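Local coordinates for probable 2-dehydropantoate 2-reductase (Bacillus subtilis, PDB 3EGO), which probably catalyses the NADPH-dependent reduction of 2-dehydropantoate (ketopantoate) to (R)-pantoate in pantothenate biosynthesis, at residues 101-105 with 174-179; 115-119 with 150-155; 212-216 with 231-235; 265-269 with 282-286. One frame throughout, in Å; residues are numbered along the deposited sequence.

Contact 1: residues 101-105 with 174-179; sequences GMGHI and WYRLLT
M102 and I105 reach across to one side of helix 174-195, and what joins the two segments is apolar packing. M102 runs extended as far as SD and then bends at chi3 (78°), which turns its methyl end over the start of the helix. SD lies 3.8 Å from T179 CG2, and CE sits among T179 CG2, L178 CB and the rings of W174 and Y175, its closest approach to the indole being W174 CZ3, 4.0 Å from CE. I105 works with both of its branches. Its CG2 meets the far corner of the W174 indole at CH2 (3.7 Å), the two side chains sliding past each other in opposite directions, while CD1 touches L178 CD1 (3.7 Å). Cutting I105 back to alanine takes away CG2 and CD1 and would probably leave W174 CH2 and L178 CD1 with less apolar cover, opening a gap between them.

Polar groups find partners on their own side or outside the contact. T179 OG1, placed between its own backbone N and carbonyl carbon (chi1 58°), bonds back to Y175 O at 2.8 Å; T179 N reaches the same oxygen from the opposite face of the carbonyl, so two donors grip it. That rotation leaves T179 CG2 over one face of the Y175 ring and against M102. The Y175 hydroxyl is bonded to L223 O.

Around this buried patch, strand 116-128 packs on the helix, and F147 meets the W174 ring. On the other flank helix 261-274 packs on M102 and Y175, so the contact lies where the nucleotide-binding and C-terminal regions join.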
loop_
_atom_site.group_PDB
_atom_site.type_symbol
_atom_site.label_atom_id
_atom_site.label_comp_id
_atom_site.label_asym_id
_atom_site.label_seq_id
_atom_site.Cartn_x
_atom_site.Cartn_y
_atom_site.Cartn_z
ATOM N N GLY A 101 -20.482 2.115 -5.421
ATOM C CA GLY A 101 -19.999 3.393 -4.928
ATOM C C GLY A 101 -21.070 4.462 -5.018
ATOM O O GLY A 101 -22.223 4.160 -5.328
ATOM N N MET A 102 -20.686 5.705 -4.734
ATOM C CA MET A 102 -21.620 6.830 -4.716
ATOM C C MET A 102 -21.097 8.036 -5.486
ATOM O O MET A 102 -21.717 9.084 -5.446
ATOM C CB MET A 102 -21.992 7.225 -3.266
ATOM C CG MET A 102 -22.997 6.255 -2.553
ATOM S SD MET A 102 -23.454 6.610 -0.813
ATOM C CE MET A 102 -24.625 7.931 -1.168
ATOM N N GLY A 103 -19.990 7.882 -6.225
ATOM C CA GLY A 103 -19.446 8.972 -7.052
ATOM C C GLY A 103 -20.446 9.477 -8.085
ATOM O O GLY A 103 -20.414 10.654 -8.481
ATOM N N HIS A 104 -21.359 8.607 -8.519
ATOM C CA HIS A 104 -22.368 9.017 -9.511
ATOM C C HIS A 104 -23.403 9.938 -8.897
ATOM O O HIS A 104 -24.065 10.704 -9.603
ATOM C CB HIS A 104 -23.058 7.820 -10.182
ATOM C CG HIS A 104 -23.800 6.922 -9.238
ATOM N ND1 HIS A 104 -23.187 6.286 -8.179
ATOM C CD2 HIS A 104 -25.086 6.497 -9.234
ATOM C CE1 HIS A 104 -24.067 5.532 -7.546
ATOM N NE2 HIS A 104 -25.226 5.638 -8.169
ATOM N N ILE A 105 -23.529 9.852 -7.583
ATOM C CA ILE A 105 -24.507 10.646 -6.842
ATOM C C ILE A 105 -24.181 12.132 -6.974
ATOM O O ILE A 105 -25.077 12.948 -7.117
ATOM C CB ILE A 105 -24.552 10.221 -5.367
ATOM C CG1 ILE A 105 -25.062 8.777 -5.250
ATOM C CG2 ILE A 105 -25.405 11.179 -4.567
ATOM C CD1 ILE A 105 -26.439 8.548 -5.927
ATOM N N TRP A 174 -33.417 6.516 -0.536
ATOM C CA TRP A 174 -32.298 6.234 -1.440
ATOM C C TRP A 174 -30.984 6.436 -0.676
ATOM O O TRP A 174 -30.027 5.664 -0.830
ATOM C CB TRP A 174 -32.380 7.113 -2.715
ATOM C CG TRP A 174 -31.940 8.547 -2.561
ATOM C CD1 TRP A 174 -32.744 9.646 -2.462
ATOM C CD2 TRP A 174 -30.582 9.040 -2.524
ATOM N NE1 TRP A 174 -31.976 10.789 -2.342
ATOM C CE2 TRP A 174 -30.649 10.443 -2.365
ATOM C CE3 TRP A 174 -29.323 8.427 -2.582
ATOM C CZ2 TRP A 174 -29.497 11.252 -2.283
ATOM C CZ3 TRP A 174 -28.190 9.216 -2.493
ATOM C CH2 TRP A 174 -28.288 10.624 -2.354
ATOM N N TYR A 175 -30.951 7.432 0.211
ATOM C CA TYR A 175 -29.673 7.776 0.826
ATOM C C TYR A 175 -29.270 6.738 1.846
ATOM O O TYR A 175 -28.115 6.300 1.898
ATOM C CB TYR A 175 -29.705 9.187 1.423
ATOM C CG TYR A 175 -28.373 9.582 2.029
ATOM C CD1 TYR A 175 -27.370 10.153 1.249
ATOM C CD2 TYR A 175 -28.117 9.370 3.375
ATOM C CE1 TYR A 175 -26.141 10.508 1.815
ATOM C CE2 TYR A 175 -26.896 9.731 3.946
ATOM C CZ TYR A 175 -25.928 10.294 3.162
ATOM O OH TYR A 175 -24.725 10.641 3.740
ATOM N N ARG A 176 -30.229 6.279 2.638
ATOM C CA ARG A 176 -29.966 5.195 3.554
ATOM C C ARG A 176 -29.572 3.899 2.831
ATOM O O ARG A 176 -28.671 3.134 3.275
ATOM C CB ARG A 176 -31.218 4.932 4.401
ATOM C CG ARG A 176 -30.996 3.841 5.420
ATOM C CD ARG A 176 -32.209 3.686 6.341
ATOM N NE ARG A 176 -32.545 4.947 7.003
ATOM C CZ ARG A 176 -33.645 5.149 7.723
ATOM N NH1 ARG A 176 -34.535 4.171 7.871
ATOM N NH2 ARG A 176 -33.860 6.334 8.285
ATOM N N LEU A 177 -30.281 3.623 1.740
ATOM C CA LEU A 177 -30.007 2.399 0.964
ATOM C C LEU A 177 -28.516 2.334 0.524
ATOM O O LEU A 177 -27.784 1.363 0.811
ATOM C CB LEU A 177 -30.950 2.359 -0.259
ATOM C CG LEU A 177 -30.786 1.067 -1.085
ATOM C CD1 LEU A 177 -30.876 -0.197 -0.230
ATOM C CD2 LEU A 177 -31.805 1.057 -2.196
ATOM N N LEU A 178 -28.098 3.365 -0.168
ATOM C CA LEU A 178 -26.742 3.446 -0.772
ATOM C C LEU A 178 -25.615 3.563 0.238
ATOM O O LEU A 178 -24.558 2.921 0.106
ATOM C CB LEU A 178 -26.656 4.601 -1.785
ATOM C CG LEU A 178 -27.591 4.657 -3.009
ATOM C CD1 LEU A 178 -26.977 5.313 -4.226
ATOM C CD2 LEU A 178 -28.131 3.331 -3.390
ATOM N N THR A 179 -25.823 4.395 1.258
ATOM C CA THR A 179 -24.765 4.615 2.236
ATOM C C THR A 179 -24.623 3.363 3.017
ATOM O O THR A 179 -23.561 3.053 3.487
ATOM C CB THR A 179 -25.084 5.764 3.249
ATOM O OG1 THR A 179 -26.316 5.474 3.943
ATOM C CG2 THR A 179 -25.159 7.077 2.537
#

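Contact 2: residues 115-119 with 150-155; sequences HSIYV and AEPDRL
Y118 points its ring out from strand 116-128 into the loop 150-155, and its hydroxyl donates a short hydrogen bond (2.6 Å) to E151 O. The donor stands well above the carbonyl plane, 46° out of it, while R154 N reaches the same oxygen from the opposite face, so this carbonyl is held from both sides. L155 covers one face of the ring: CD1 lies 4.0 Å from the ring centroid and 13° off its normal, a CH-pi contact. A150 CB comes obliquely against the ring at CE1 (3.7 Å) and also sits 3.4 Å from I117 O, placing a small methyl between the strand backbone and the tyrosine. R154 passes the phenol oxygen with its CB at 3.4 Å from Y118 OH and crosses the tyrosine at about a right angle; its guanidinium is nearly coplanar with the ring.

The next shell fixes these groups. R154 is bent at chi3 (76°), which brings NE beside S116 OG, but the angle there is too poor for a hydrogen bond and NE is bonded instead to N94 OD1 on the neighbouring strand. A water links the two segments, accepting from E151 N at 2.6 Å and hydrogen-bonded to S116 OG (3.3 Å). L96 of strand 94-97 also packs against the Y118 side chain, and backbone bonds from S116 and Y118 to T93, I95 and F97 hold the strand in place.

Loop 150-155 is thus pinned over the start of strand 116-128, which pairs in parallel with strand 94-97 in the large sheet of the Rossmann-type NADP-binding region; the contact is structural packing away from the annotated sites.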
loop_
_atom_site.group_PDB
_atom_site.type_symbol
_atom_site.label_atom_id
_atom_site.label_comp_id
_atom_site.label_asym_id
_atom_site.label_seq_id
_atom_site.Cartn_x
_atom_site.Cartn_y
_atom_site.Cartn_z
ATOM N N HIS A 115 -35.421 13.180 -17.318
ATOM C CA HIS A 115 -35.461 11.753 -17.017
ATOM C C HIS A 115 -35.989 11.527 -15.610
ATOM O O HIS A 115 -35.808 12.377 -14.727
ATOM C CB HIS A 115 -34.054 11.170 -17.134
ATOM C CG HIS A 115 -33.581 10.987 -18.543
ATOM N ND1 HIS A 115 -34.360 10.411 -19.524
ATOM C CD2 HIS A 115 -32.391 11.270 -19.124
ATOM C CE1 HIS A 115 -33.669 10.354 -20.650
ATOM N NE2 HIS A 115 -32.473 10.874 -20.433
ATOM N N SER A 116 -36.666 10.402 -15.392
ATOM C CA SER A 116 -36.977 9.966 -14.033
ATOM C C SER A 116 -35.826 9.114 -13.541
ATOM O O SER A 116 -35.559 8.062 -14.104
ATOM C CB SER A 116 -38.255 9.122 -13.988
ATOM O OG SER A 116 -39.397 9.839 -14.455
ATOM N N ILE A 117 -35.197 9.528 -12.453
ATOM C CA ILE A 117 -33.992 8.877 -11.980
ATOM C C ILE A 117 -34.239 8.032 -10.767
ATOM O O ILE A 117 -34.804 8.496 -9.771
ATOM C CB ILE A 117 -32.904 9.880 -11.642
ATOM C CG1 ILE A 117 -32.684 10.835 -12.813
ATOM C CG2 ILE A 117 -31.582 9.138 -11.284
ATOM C CD1 ILE A 117 -32.331 10.141 -14.117
ATOM N N TYR A 118 -33.767 6.786 -10.866
ATOM C CA TYR A 118 -33.824 5.818 -9.802
ATOM C C TYR A 118 -32.416 5.311 -9.551
ATOM O O TYR A 118 -31.568 5.271 -10.457
ATOM C CB TYR A 118 -34.769 4.661 -10.170
ATOM C CG TYR A 118 -36.134 5.195 -10.580
ATOM C CD1 TYR A 118 -37.108 5.513 -9.620
ATOM C CD2 TYR A 118 -36.419 5.448 -11.909
ATOM C CE1 TYR A 118 -38.346 6.053 -10.013
ATOM C CE2 TYR A 118 -37.644 5.980 -12.308
ATOM C CZ TYR A 118 -38.605 6.277 -11.357
ATOM O OH TYR A 118 -39.804 6.812 -11.795
ATOM N N VAL A 119 -32.219 4.855 -8.336
ATOM C CA VAL A 119 -30.918 4.477 -7.846
ATOM C C VAL A 119 -31.103 3.169 -7.062
ATOM O O VAL A 119 -32.107 3.005 -6.388
ATOM C CB VAL A 119 -30.497 5.717 -6.985
ATOM C CG1 VAL A 119 -30.493 5.497 -5.480
ATOM C CG2 VAL A 119 -29.390 6.618 -7.658
ATOM N N ALA A 150 -38.489 11.614 -8.509
ATOM C CA ALA A 150 -39.047 10.629 -9.413
ATOM C C ALA A 150 -40.180 9.847 -8.754
ATOM O O ALA A 150 -40.138 9.518 -7.562
ATOM C CB ALA A 150 -37.952 9.686 -9.988
ATOM N N GLU A 151 -41.181 9.543 -9.571
ATOM C CA GLU A 151 -42.376 8.844 -9.175
ATOM C C GLU A 151 -42.144 7.330 -9.159
ATOM O O GLU A 151 -41.928 6.735 -10.214
ATOM C CB GLU A 151 -43.423 9.150 -10.252
ATOM C CG GLU A 151 -44.768 8.598 -10.009
ATOM C CD GLU A 151 -45.650 8.755 -11.245
ATOM O OE1 GLU A 151 -46.693 8.100 -11.287
ATOM O OE2 GLU A 151 -45.296 9.529 -12.156
ATOM N N PRO A 152 -42.192 6.704 -7.973
ATOM C CA PRO A 152 -41.870 5.284 -7.858
ATOM C C PRO A 152 -42.819 4.434 -8.674
ATOM O O PRO A 152 -42.404 3.424 -9.264
ATOM C CB PRO A 152 -42.063 4.983 -6.373
ATOM C CG PRO A 152 -42.122 6.301 -5.688
ATOM C CD PRO A 152 -42.521 7.325 -6.680
ATOM N N ASP A 153 -44.085 4.851 -8.744
ATOM C CA ASP A 153 -45.099 4.013 -9.387
ATOM C C ASP A 153 -44.753 3.755 -10.844
ATOM O O ASP A 153 -45.143 2.743 -11.396
ATOM C CB ASP A 153 -46.499 4.622 -9.243
ATOM C CG ASP A 153 -47.060 4.448 -7.841
ATOM O OD1 ASP A 153 -46.550 3.587 -7.053
ATOM O OD2 ASP A 153 -48.033 5.169 -7.543
ATOM N N ARG A 154 -43.987 4.656 -11.452
ATOM C CA ARG A 154 -43.540 4.451 -12.835
ATOM C C ARG A 154 -42.914 3.076 -13.104
ATOM O O ARG A 154 -43.005 2.565 -14.215
ATOM C CB ARG A 154 -42.587 5.574 -13.292
ATOM C CG ARG A 154 -43.304 6.816 -13.786
ATOM C CD ARG A 154 -42.352 7.931 -14.212
ATOM N NE ARG A 154 -41.711 7.731 -15.513
ATOM C CZ ARG A 154 -42.301 7.927 -16.693
ATOM N NH1 ARG A 154 -43.586 8.273 -16.760
ATOM N NH2 ARG A 154 -41.610 7.751 -17.816
ATOM N N LEU A 155 -42.302 2.466 -12.093
ATOM C CA LEU A 155 -41.688 1.152 -12.306
ATOM C C LEU A 155 -42.547 -0.050 -11.917
ATOM O O LEU A 155 -42.060 -1.185 -11.964
ATOM C CB LEU A 155 -40.336 1.065 -11.619
ATOM C CG LEU A 155 -39.334 2.150 -12.011
ATOM C CD1 LEU A 155 -37.999 1.859 -11.390
ATOM C CD2 LEU A 155 -39.217 2.359 -13.544
HETATM O O HOH W 1 -41.249 10.648 -11.869
#

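Contact 3: residues 212-216 with 231-235; sequences MKLVF and AWERV
W232 and F216 form the tight part of this contact between two roughly antiparallel helices, whose short segments lie 11.3 Å apart at 137°. The wide spacing is filled by large side chains. F216 CG stands 3.6 Å from W232 CE3, the two ring planes at 50° in an oblique pair, and W232 CB sits over one face of the phenyl ring, a CH-pi contact 3.9 Å from its centroid. At its far end the phenylalanine presses on backbone, with F216 CZ 3.3 Å from W232 N, while A231 CB lies at the ring edge in plane. V235 CG2 closes against F216 CD1, and its other methyl, CG1, meets SD and CE of M212. The bend of M212 at chi3 turns CE back to W232 CH2 (3.9 Å).

Towards solvent the packing thins to one aliphatic chain. K213 crosses the tryptophan at about a right angle, CG resting over the face of the W232 six-membered ring, 25° off its normal, and beyond CG the exposed chain runs on extended.

On the inner side helix 174-195 backs the pair: C187 and L191 touch M212, and I183 touches F216. V215 of helix 206-223 faces helix 280-291, meeting L282 and L285.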
loop_
_atom_site.group_PDB
_atom_site.type_symbol
_atom_site.label_atom_id
_atom_site.label_comp_id
_atom_site.label_asym_id
_atom_site.label_seq_id
_atom_site.Cartn_x
_atom_site.Cartn_y
_atom_site.Cartn_z
ATOM N N MET A 212 -9.220 -0.512 10.668
ATOM C CA MET A 212 -10.584 -0.462 10.091
ATOM C C MET A 212 -11.552 0.432 10.884
ATOM O O MET A 212 -12.318 1.200 10.308
ATOM C CB MET A 212 -11.187 -1.879 9.931
ATOM C CG MET A 212 -12.301 -1.940 8.838
ATOM S SD MET A 212 -12.948 -3.582 8.379
ATOM C CE MET A 212 -13.330 -4.266 9.967
ATOM N N LYS A 213 -11.520 0.321 12.208
ATOM C CA LYS A 213 -12.409 1.134 13.057
ATOM C C LYS A 213 -12.161 2.617 12.851
ATOM O O LYS A 213 -13.104 3.423 12.780
ATOM C CB LYS A 213 -12.219 0.767 14.519
ATOM C CG LYS A 213 -13.447 1.021 15.386
ATOM C CD LYS A 213 -13.117 0.791 16.837
ATOM C CE LYS A 213 -14.282 1.220 17.725
ATOM N NZ LYS A 213 -14.134 0.574 19.068
ATOM N N LEU A 214 -10.879 2.990 12.745
ATOM C CA LEU A 214 -10.507 4.378 12.483
ATOM C C LEU A 214 -11.051 4.854 11.146
ATOM O O LEU A 214 -11.512 5.994 11.006
ATOM C CB LEU A 214 -8.973 4.538 12.520
ATOM C CG LEU A 214 -8.276 4.444 13.879
ATOM C CD1 LEU A 214 -6.771 4.551 13.698
ATOM C CD2 LEU A 214 -8.818 5.543 14.805
ATOM N N VAL A 215 -10.965 3.984 10.135
ATOM C CA VAL A 215 -11.578 4.294 8.848
ATOM C C VAL A 215 -13.115 4.384 9.006
ATOM O O VAL A 215 -13.743 5.313 8.526
ATOM C CB VAL A 215 -11.211 3.236 7.781
ATOM C CG1 VAL A 215 -11.978 3.472 6.502
ATOM C CG2 VAL A 215 -9.686 3.316 7.489
ATOM N N PHE A 216 -13.701 3.422 9.705
ATOM C CA PHE A 216 -15.175 3.466 9.899
ATOM C C PHE A 216 -15.628 4.823 10.515
ATOM O O PHE A 216 -16.572 5.490 10.054
ATOM C CB PHE A 216 -15.590 2.310 10.807
ATOM C CG PHE A 216 -17.042 2.354 11.178
ATOM C CD1 PHE A 216 -17.992 1.794 10.334
ATOM C CD2 PHE A 216 -17.462 2.985 12.348
ATOM C CE1 PHE A 216 -19.352 1.849 10.660
ATOM C CE2 PHE A 216 -18.823 3.034 12.680
ATOM C CZ PHE A 216 -19.750 2.468 11.827
ATOM N N ALA A 231 -24.105 0.031 12.474
ATOM C CA ALA A 231 -23.330 -0.010 11.237
ATOM C C ALA A 231 -21.954 -0.648 11.449
ATOM O O ALA A 231 -21.528 -1.464 10.628
ATOM C CB ALA A 231 -23.229 1.344 10.600
ATOM N N TRP A 232 -21.287 -0.329 12.558
ATOM C CA TRP A 232 -19.997 -0.965 12.873
ATOM C C TRP A 232 -20.122 -2.476 13.035
ATOM O O TRP A 232 -19.243 -3.237 12.602
ATOM C CB TRP A 232 -19.355 -0.338 14.130
ATOM C CG TRP A 232 -18.029 -0.963 14.575
ATOM C CD1 TRP A 232 -17.713 -1.403 15.838
ATOM C CD2 TRP A 232 -16.857 -1.194 13.774
ATOM N NE1 TRP A 232 -16.427 -1.893 15.869
ATOM C CE2 TRP A 232 -15.882 -1.775 14.615
ATOM C CE3 TRP A 232 -16.536 -0.961 12.433
ATOM C CZ2 TRP A 232 -14.619 -2.129 14.156
ATOM C CZ3 TRP A 232 -15.286 -1.310 11.983
ATOM C CH2 TRP A 232 -14.344 -1.896 12.835
ATOM N N GLU A 233 -21.204 -2.929 13.670
ATOM C CA GLU A 233 -21.380 -4.369 13.878
ATOM C C GLU A 233 -21.496 -5.080 12.544
ATOM O O GLU A 233 -20.874 -6.119 12.325
ATOM C CB GLU A 233 -22.606 -4.661 14.759
ATOM C CG GLU A 233 -22.345 -4.419 16.237
ATOM C CD GLU A 233 -23.529 -3.786 16.963
ATOM O OE1 GLU A 233 -24.700 -4.045 16.573
ATOM O OE2 GLU A 233 -23.277 -3.025 17.933
ATOM N N ARG A 234 -22.266 -4.462 11.665
ATOM C CA ARG A 234 -22.547 -4.912 10.299
ATOM C C ARG A 234 -21.279 -5.070 9.475
ATOM O O ARG A 234 -21.021 -6.133 8.897
ATOM C CB ARG A 234 -23.479 -3.892 9.644
ATOM C CG ARG A 234 -23.941 -4.208 8.240
ATOM C CD ARG A 234 -24.967 -3.161 7.770
ATOM N NE ARG A 234 -24.851 -2.827 6.345
ATOM C CZ ARG A 234 -24.605 -3.706 5.367
ATOM N NH1 ARG A 234 -24.454 -5.000 5.636
ATOM N NH2 ARG A 234 -24.521 -3.293 4.100
ATOM N N VAL A 235 -20.474 -4.012 9.441
ATOM C CA VAL A 235 -19.152 -4.055 8.790
ATOM C C VAL A 235 -18.388 -5.302 9.232
ATOM O O VAL A 235 -17.894 -6.081 8.414
ATOM C CB VAL A 235 -18.333 -2.752 9.102
ATOM C CG1 VAL A 235 -16.876 -2.865 8.619
ATOM C CG2 VAL A 235 -19.007 -1.495 8.506
#

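Contact 4: residues 265-269 with 282-286; sequences IGYLL and LEFLY
Helix segments 265-269 and 282-286 run roughly antiparallel, 142° between their directions and 9.8 Å apart at closest approach, with I265 facing Y286 and L269 facing E283. L269 is the central side chain of the packing. Its CD1 presses on the Y286 ring at CG (3.5 Å) and also meets E283 OE1 at 3.3 Å, while CD2 turns the other way to L282 CB (3.8 Å). E283 starts out away from the partner helix, but a bend at chi2 (95°) folds its carboxylate back beside the leucine methyls.

I265 fills the next space along: CG2, anti to the backbone N, lies 3.6 Å from L282 O and 3.8 Å from Y286 CB. Deeper in, L282 CD2 lies at the same distance, 4.1 Å, from I265 CG2 and L268 CD1, so one methyl touches two residues a single turn apart on the partner helix. The Y286 ring passes obliquely beside G266, whose CA is 4.0 Å from Y286 CE1; the missing side chain probably eases the approach. The Y286 hydroxyl bonds to D262 OD1, about one turn before G266 on the partner helix. With an alanine at Y286, L269 CD1 and G266 would probably lose their aromatic cover and D262 its hydroxyl partner.

Helix 174-195 backs I265 and L268 through P190 and A186, and on the far side of helix 280-291 F284 stacks on F211 of the second subunit. This is helix-on-helix packing within the all-helical C-terminal domain of the ketopantoate reductase family, here with one helix serving the subunit interface as well.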
loop_
_atom_site.group_PDB
_atom_site.type_symbol
_atom_site.label_atom_id
_atom_site.label_comp_id
_atom_site.label_asym_id
_atom_site.label_seq_id
_atom_site.Cartn_x
_atom_site.Cartn_y
_atom_site.Cartn_z
ATOM N N ILE A 265 -14.083 5.809 -2.439
ATOM C CA ILE A 265 -13.363 6.657 -1.500
ATOM C C ILE A 265 -13.438 8.105 -1.897
ATOM O O ILE A 265 -13.585 8.969 -1.017
ATOM C CB ILE A 265 -11.848 6.287 -1.375
ATOM C CG1 ILE A 265 -11.641 4.779 -1.186
ATOM C CG2 ILE A 265 -11.214 7.076 -0.215
ATOM C CD1 ILE A 265 -10.215 4.344 -1.467
ATOM N N GLY A 266 -13.279 8.366 -3.198
ATOM C CA GLY A 266 -13.238 9.726 -3.749
ATOM C C GLY A 266 -14.512 10.492 -3.433
ATOM O O GLY A 266 -14.519 11.737 -3.284
ATOM N N TYR A 267 -15.602 9.753 -3.317
ATOM C CA TYR A 267 -16.868 10.393 -2.924
ATOM C C TYR A 267 -16.887 10.843 -1.450
ATOM O O TYR A 267 -17.345 11.953 -1.128
ATOM C CB TYR A 267 -18.038 9.467 -3.240
ATOM C CG TYR A 267 -19.300 9.840 -2.523
ATOM C CD1 TYR A 267 -20.224 10.690 -3.106
ATOM C CD2 TYR A 267 -19.582 9.312 -1.287
ATOM C CE1 TYR A 267 -21.399 11.030 -2.456
ATOM C CE2 TYR A 267 -20.755 9.636 -0.626
ATOM C CZ TYR A 267 -21.650 10.507 -1.214
ATOM O OH TYR A 267 -22.830 10.857 -0.567
ATOM N N LEU A 268 -16.422 9.974 -0.554
ATOM C CA LEU A 268 -16.239 10.317 0.838
ATOM C C LEU A 268 -15.288 11.526 0.977
ATOM O O LEU A 268 -15.536 12.432 1.781
ATOM C CB LEU A 268 -15.690 9.123 1.604
ATOM C CG LEU A 268 -16.734 8.009 1.810
ATOM C CD1 LEU A 268 -16.091 6.720 2.247
ATOM C CD2 LEU A 268 -17.770 8.420 2.860
ATOM N N LEU A 269 -14.224 11.553 0.181
ATOM C CA LEU A 269 -13.266 12.675 0.277
ATOM C C LEU A 269 -13.940 14.000 -0.091
ATOM O O LEU A 269 -13.768 14.992 0.620
ATOM C CB LEU A 269 -12.024 12.428 -0.568
ATOM C CG LEU A 269 -11.222 11.181 -0.107
ATOM C CD1 LEU A 269 -9.973 11.026 -0.974
ATOM C CD2 LEU A 269 -10.831 11.232 1.353
ATOM N N LEU A 282 -8.805 7.830 5.238
ATOM C CA LEU A 282 -9.338 7.729 3.875
ATOM C C LEU A 282 -8.431 8.385 2.824
ATOM O O LEU A 282 -8.299 7.904 1.701
ATOM C CB LEU A 282 -10.754 8.337 3.823
ATOM C CG LEU A 282 -11.847 7.515 4.519
ATOM C CD1 LEU A 282 -13.058 8.398 4.759
ATOM C CD2 LEU A 282 -12.242 6.337 3.659
ATOM N N GLU A 283 -7.815 9.515 3.160
ATOM C CA GLU A 283 -7.014 10.204 2.167
ATOM C C GLU A 283 -5.746 9.383 1.882
ATOM O O GLU A 283 -5.265 9.307 0.739
ATOM C CB GLU A 283 -6.601 11.562 2.730
ATOM C CG GLU A 283 -6.115 12.518 1.713
ATOM C CD GLU A 283 -7.227 13.413 1.272
ATOM O OE1 GLU A 283 -7.743 13.168 0.172
ATOM O OE2 GLU A 283 -7.592 14.342 2.033
ATOM N N PHE A 284 -5.177 8.789 2.911
ATOM C CA PHE A 284 -3.934 8.023 2.727
ATOM C C PHE A 284 -4.212 6.752 1.868
ATOM O O PHE A 284 -3.436 6.363 0.982
ATOM C CB PHE A 284 -3.339 7.596 4.080
ATOM C CG PHE A 284 -2.001 6.879 3.928
ATOM C CD1 PHE A 284 -0.831 7.619 3.787
ATOM C CD2 PHE A 284 -1.942 5.500 3.822
ATOM C CE1 PHE A 284 0.400 6.976 3.605
ATOM C CE2 PHE A 284 -0.736 4.844 3.630
ATOM C CZ PHE A 284 0.433 5.576 3.491
ATOM N N LEU A 285 -5.325 6.099 2.166
ATOM C CA LEU A 285 -5.745 4.929 1.410
ATOM C C LEU A 285 -5.968 5.257 -0.060
ATOM O O LEU A 285 -5.512 4.536 -0.936
ATOM C CB LEU A 285 -7.029 4.379 2.038
ATOM C CG LEU A 285 -6.876 3.753 3.426
ATOM C CD1 LEU A 285 -8.266 3.420 4.078
ATOM C CD2 LEU A 285 -6.040 2.487 3.339
ATOM N N TYR A 286 -6.701 6.336 -0.313
ATOM C CA TYR A 286 -6.973 6.822 -1.649
ATOM C C TYR A 286 -5.666 7.121 -2.374
ATOM O O TYR A 286 -5.453 6.659 -3.490
ATOM C CB TYR A 286 -7.856 8.076 -1.578
ATOM C CG TYR A 286 -8.272 8.631 -2.927
ATOM C CD1 TYR A 286 -9.232 7.994 -3.702
ATOM C CD2 TYR A 286 -7.680 9.778 -3.436
ATOM C CE1 TYR A 286 -9.600 8.503 -4.960
ATOM C CE2 TYR A 286 -8.029 10.290 -4.682
ATOM C CZ TYR A 286 -8.995 9.643 -5.437
ATOM O OH TYR A 286 -9.351 10.151 -6.671
#

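Contact 2 reaches contact 1 through V119 of strand 116-128: V119 CG1 lies 3.7 Å from L178 CD1 and V119 CG2 3.9 Å from I105 CD1, so the Rossmann-type region packs directly on helix 174-195 there. Contact 4 meets contact 1 through Y267, whose CD1 lies 3.2 Å from M102 O, and meets contact 3 through V215 CG2 and L285 CD1, 3.7 Å apart. Contact 2 is the remote one, its centre about 30 Å from that of contact 4 and about 32 Å from that of contact 3. Contacts 1 and 4 both border the probable active site: the L178 side chain is about 6 Å from that of K181, the likely proton donor, and the I265 side chain about 7 Å from that of N189, a probable substrate-binding residue.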